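PDB 3PSQ: hypothetical exported protein from Streptococcus pyogenes, which is a class B sortase involved in pilus assembly, probably acting as a cysteine transpeptidase that joins pilin subunits. Local coordinates for residues K112-F115 against N116-E120. Numbering follows the deposited sequence. Where two conformers were deposited one is given.
With ZN (zinc ion), chain K; EDO (1,2-ethanediol), chain C.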
ATOM      1  N   LYS A 112      10.235   8.768 -14.521  1.00 59.54           N
ATOM      2  CA  LYS A 112      11.358   7.835 -14.764  1.00 60.99           C
ATOM      3  C   LYS A 112      12.503   7.992 -13.772  1.00 60.02           C
ATOM      4  O   LYS A 112      12.868   7.046 -13.083  1.00 61.27           O
ATOM      5  CB  LYS A 112      11.901   7.953 -16.202  1.00 61.99           C
ATOM      6  CG  LYS A 112      12.901   6.843 -16.572  1.00 66.46           C
ATOM      7  CD  LYS A 112      13.391   6.983 -18.024  1.00 74.00           C
ATOM      8  CE  LYS A 112      14.390   5.856 -18.390  1.00 78.00           C
ATOM      9  NZ  LYS A 112      15.179   6.124 -19.656  1.00 79.48           N
ATOM     10  N   SER A 113      13.058   9.194 -13.685  1.00 59.20           N
ATOM     11  CA  SER A 113      14.178   9.443 -12.790  0.50 58.56           C
ATOM     12  C   SER A 113      13.830   9.126 -11.330  1.00 58.21           C
ATOM     13  O   SER A 113      14.642   8.516 -10.606  1.00 58.87           O
ATOM     14  CB  SER A 113      14.666  10.890 -12.931  0.50 58.71           C
ATOM     15  OG  SER A 113      15.493  11.259 -11.837  0.50 58.69           O
ATOM     16  N   PHE A 114      12.637   9.531 -10.880  1.00 57.11           N
ATOM     17  CA  PHE A 114      12.200   9.232  -9.507  1.00 55.37           C
ATOM     18  C   PHE A 114      12.036   7.717  -9.271  1.00 54.97           C
ATOM     19  O   PHE A 114      12.475   7.181  -8.269  1.00 54.50           O
ATOM     20  CB  PHE A 114      10.894   9.980  -9.161  1.00 54.82           C
ATOM     21  CG  PHE A 114      10.528   9.914  -7.690  1.00 53.17           C
ATOM     22  CD1 PHE A 114      10.901  10.934  -6.823  1.00 49.49           C
ATOM     23  CD2 PHE A 114       9.832   8.817  -7.171  1.00 53.37           C
ATOM     24  CE1 PHE A 114      10.594  10.877  -5.484  1.00 48.92           C
ATOM     25  CE2 PHE A 114       9.516   8.750  -5.811  1.00 52.24           C
ATOM     26  CZ  PHE A 114       9.909   9.777  -4.971  1.00 50.89           C
ATOM     27  N   PHE A 115      11.393   7.047 -10.211  1.00 55.38           N
ATOM     28  CA  PHE A 115      11.210   5.608 -10.160  1.00 56.12           C
ATOM     29  C   PHE A 115      12.515   4.817 -10.172  1.00 56.81           C
ATOM     30  O   PHE A 115      12.644   3.825  -9.471  1.00 56.44           O
ATOM     31  CB  PHE A 115      10.370   5.173 -11.346  1.00 56.10           C
ATOM     32  CG  PHE A 115      10.032   3.713 -11.338  1.00 57.92           C
ATOM     33  CD1 PHE A 115       8.967   3.230 -10.556  1.00 54.59           C
ATOM     34  CD2 PHE A 115      10.789   2.809 -12.101  1.00 57.16           C
ATOM     35  CE1 PHE A 115       8.651   1.873 -10.550  1.00 57.18           C
ATOM     36  CE2 PHE A 115      10.487   1.451 -12.087  1.00 57.93           C
ATOM     37  CZ  PHE A 115       9.408   0.972 -11.307  1.00 57.16           C
ATOM     38  N   ASN A 116      13.488   5.243 -10.982  1.00 58.39           N
ATOM     39  CA  ASN A 116      14.809   4.597 -10.944  1.00 59.47           C
ATOM     40  C   ASN A 116      15.601   4.922  -9.671  1.00 59.13           C
ATOM     41  O   ASN A 116      16.468   4.159  -9.277  1.00 59.32           O
ATOM     42  CB  ASN A 116      15.653   4.944 -12.176  1.00 60.14           C
ATOM     43  CG  ASN A 116      15.067   4.400 -13.479  1.00 63.03           C
ATOM     44  OD1 ASN A 116      14.198   3.520 -13.484  1.00 65.48           O
ATOM     45  ND2 ASN A 116      15.547   4.939 -14.601  1.00 66.46           N
ATOM     46  N   LYS A 117      15.320   6.040  -9.013  1.00 59.25           N
ATOM     47  CA  LYS A 117      16.124   6.389  -7.834  1.00 59.65           C
ATOM     48  C   LYS A 117      15.657   5.747  -6.536  1.00 59.56           C
ATOM     49  O   LYS A 117      16.467   5.374  -5.671  1.00 60.33           O
ATOM     50  CB  LYS A 117      16.236   7.907  -7.662  1.00 60.41           C
ATOM     51  CG  LYS A 117      17.432   8.296  -6.750  1.00 63.34           C
ATOM     52  CD  LYS A 117      17.524   9.781  -6.450  1.00 68.96           C
ATOM     53  CE  LYS A 117      18.498  10.043  -5.265  1.00 71.27           C
ATOM     54  NZ  LYS A 117      17.807  10.344  -3.964  1.00 71.63           N
ATOM     55  N   HIS A 118      14.343   5.601  -6.400  1.00 59.59           N
ATOM     56  CA  HIS A 118      13.725   5.121  -5.155  1.00 58.73           C
ATOM     57  C   HIS A 118      13.041   3.803  -5.443  1.00 59.04           C
ATOM     58  O   HIS A 118      12.075   3.748  -6.222  1.00 60.40           O
ATOM     59  CB  HIS A 118      12.738   6.175  -4.672  1.00 58.33           C
ATOM     60  CG  HIS A 118      13.368   7.517  -4.463  1.00 55.74           C
ATOM     61  ND1 HIS A 118      14.226   7.773  -3.413  1.00 55.17           N
ATOM     62  CD2 HIS A 118      13.277   8.668  -5.166  1.00 52.70           C
ATOM     63  CE1 HIS A 118      14.629   9.029  -3.464  1.00 53.74           C
ATOM     64  NE2 HIS A 118      14.054   9.599  -4.512  1.00 54.83           N
ATOM     65  N   LYS A 119      13.560   2.736  -4.844  1.00 58.47           N
ATOM     66  CA  LYS A 119      13.308   1.377  -5.326  1.00 57.75           C
ATOM     67  C   LYS A 119      12.790   0.450  -4.242  1.00 56.37           C
ATOM     68  O   LYS A 119      12.542  -0.721  -4.490  1.00 55.46           O
ATOM     69  CB  LYS A 119      14.612   0.790  -5.869  1.00 58.36           C
ATOM     70  CG  LYS A 119      15.090   1.414  -7.140  1.00 62.10           C
ATOM     71  CD  LYS A 119      16.578   1.153  -7.298  1.00 66.65           C
ATOM     72  CE  LYS A 119      16.934   0.996  -8.763  1.00 68.54           C
ATOM     73  NZ  LYS A 119      18.175   0.169  -8.836  1.00 70.17           N
ATOM     74  N   GLU A 120      12.649   0.963  -3.028  1.00 55.34           N
ATOM     75  CA  GLU A 120      12.197   0.120  -1.956  1.00 55.20           C
ATOM     76  C   GLU A 120      11.277   0.887  -0.980  1.00 53.74           C
ATOM     77  O   GLU A 120      11.305   2.113  -0.895  1.00 53.51           O
ATOM     78  CB  GLU A 120      13.410  -0.439  -1.217  1.00 55.80           C
ATOM     79  CG  GLU A 120      14.349   0.667  -0.768  1.00 61.61           C
ATOM     80  CD  GLU A 120      15.614   0.155  -0.135  1.00 69.08           C
ATOM     81  OE1 GLU A 120      16.569  -0.129  -0.900  1.00 71.93           O
ATOM     82  OE2 GLU A 120      15.648   0.060   1.117  1.00 71.51           O
TER
HETATM   83 ZN    ZN K 314      14.754  11.509  -4.033  1.00 74.78          ZN
HETATM   84  C1  EDO C 238      10.279  11.149 -17.147  1.00 88.77           C
HETATM   85  O1  EDO C 238       9.140  10.338 -16.817  1.00 85.97           O
HETATM   86  C2  EDO C 238      10.801  11.928 -15.926  1.00 88.51           C
HETATM   87  O2  EDO C 238      12.019  11.324 -15.452  1.00 88.77           O
HETATM   88  O   HOH W   1      14.182  11.864  -6.060  1.00 52.22           O
HETATM   89  O   HOH W   2      12.851  12.907  -2.962  1.00 65.21           O
HETATM   90  O   HOH W   3      15.599  11.283  -1.670  1.00 59.94           O
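His118 lays CD2 over the centre of the Phe114 ring, 3.4 Å above its plane, in a worked example of how two aromatic residues four apart can meet at the end of a short helix. The two rings are tilted by 45°, so they meet obliquely, with Phe114 CE1 the closest ring atom at 3.5 Å from His118 CD2. Phe114 holds CG anti to its own N (chi1 -170°), which swings the ring along the helix toward the histidine. At the far end of the imidazole, His118 NE2 binds a zinc ion at 2.1 Å; three waters are its other ligands here, and water 1 lies in the imidazole plane.

The backbone positions both rings. His118 N donates to Phe114 O at 3.1 Å, although His118 is already the first residue to leave helical geometry. Lys117 N divides itself weakly between Ser113 O and Phe114 O, whereas one residue earlier Asn116 N reaches Lys112 O at 2.8 Å in a nearly straight bond. At the other end, 1,2-ethanediol, probably from the crystallisation liquor, accepts hydrogen bonds from Lys112 N and Ser113 N.

Within the sortase domain, Phe109 packs edge-to-face with Phe114, Arg174 NH1 bonds to Phe115 O, and the buried Phe115 touches Gln172 on strand 170-173. Beyond His118 the chain passes through Lys119, whose backbone hydrogen-bonds with Ile135 of strand 130-142, and enters strand 120-125.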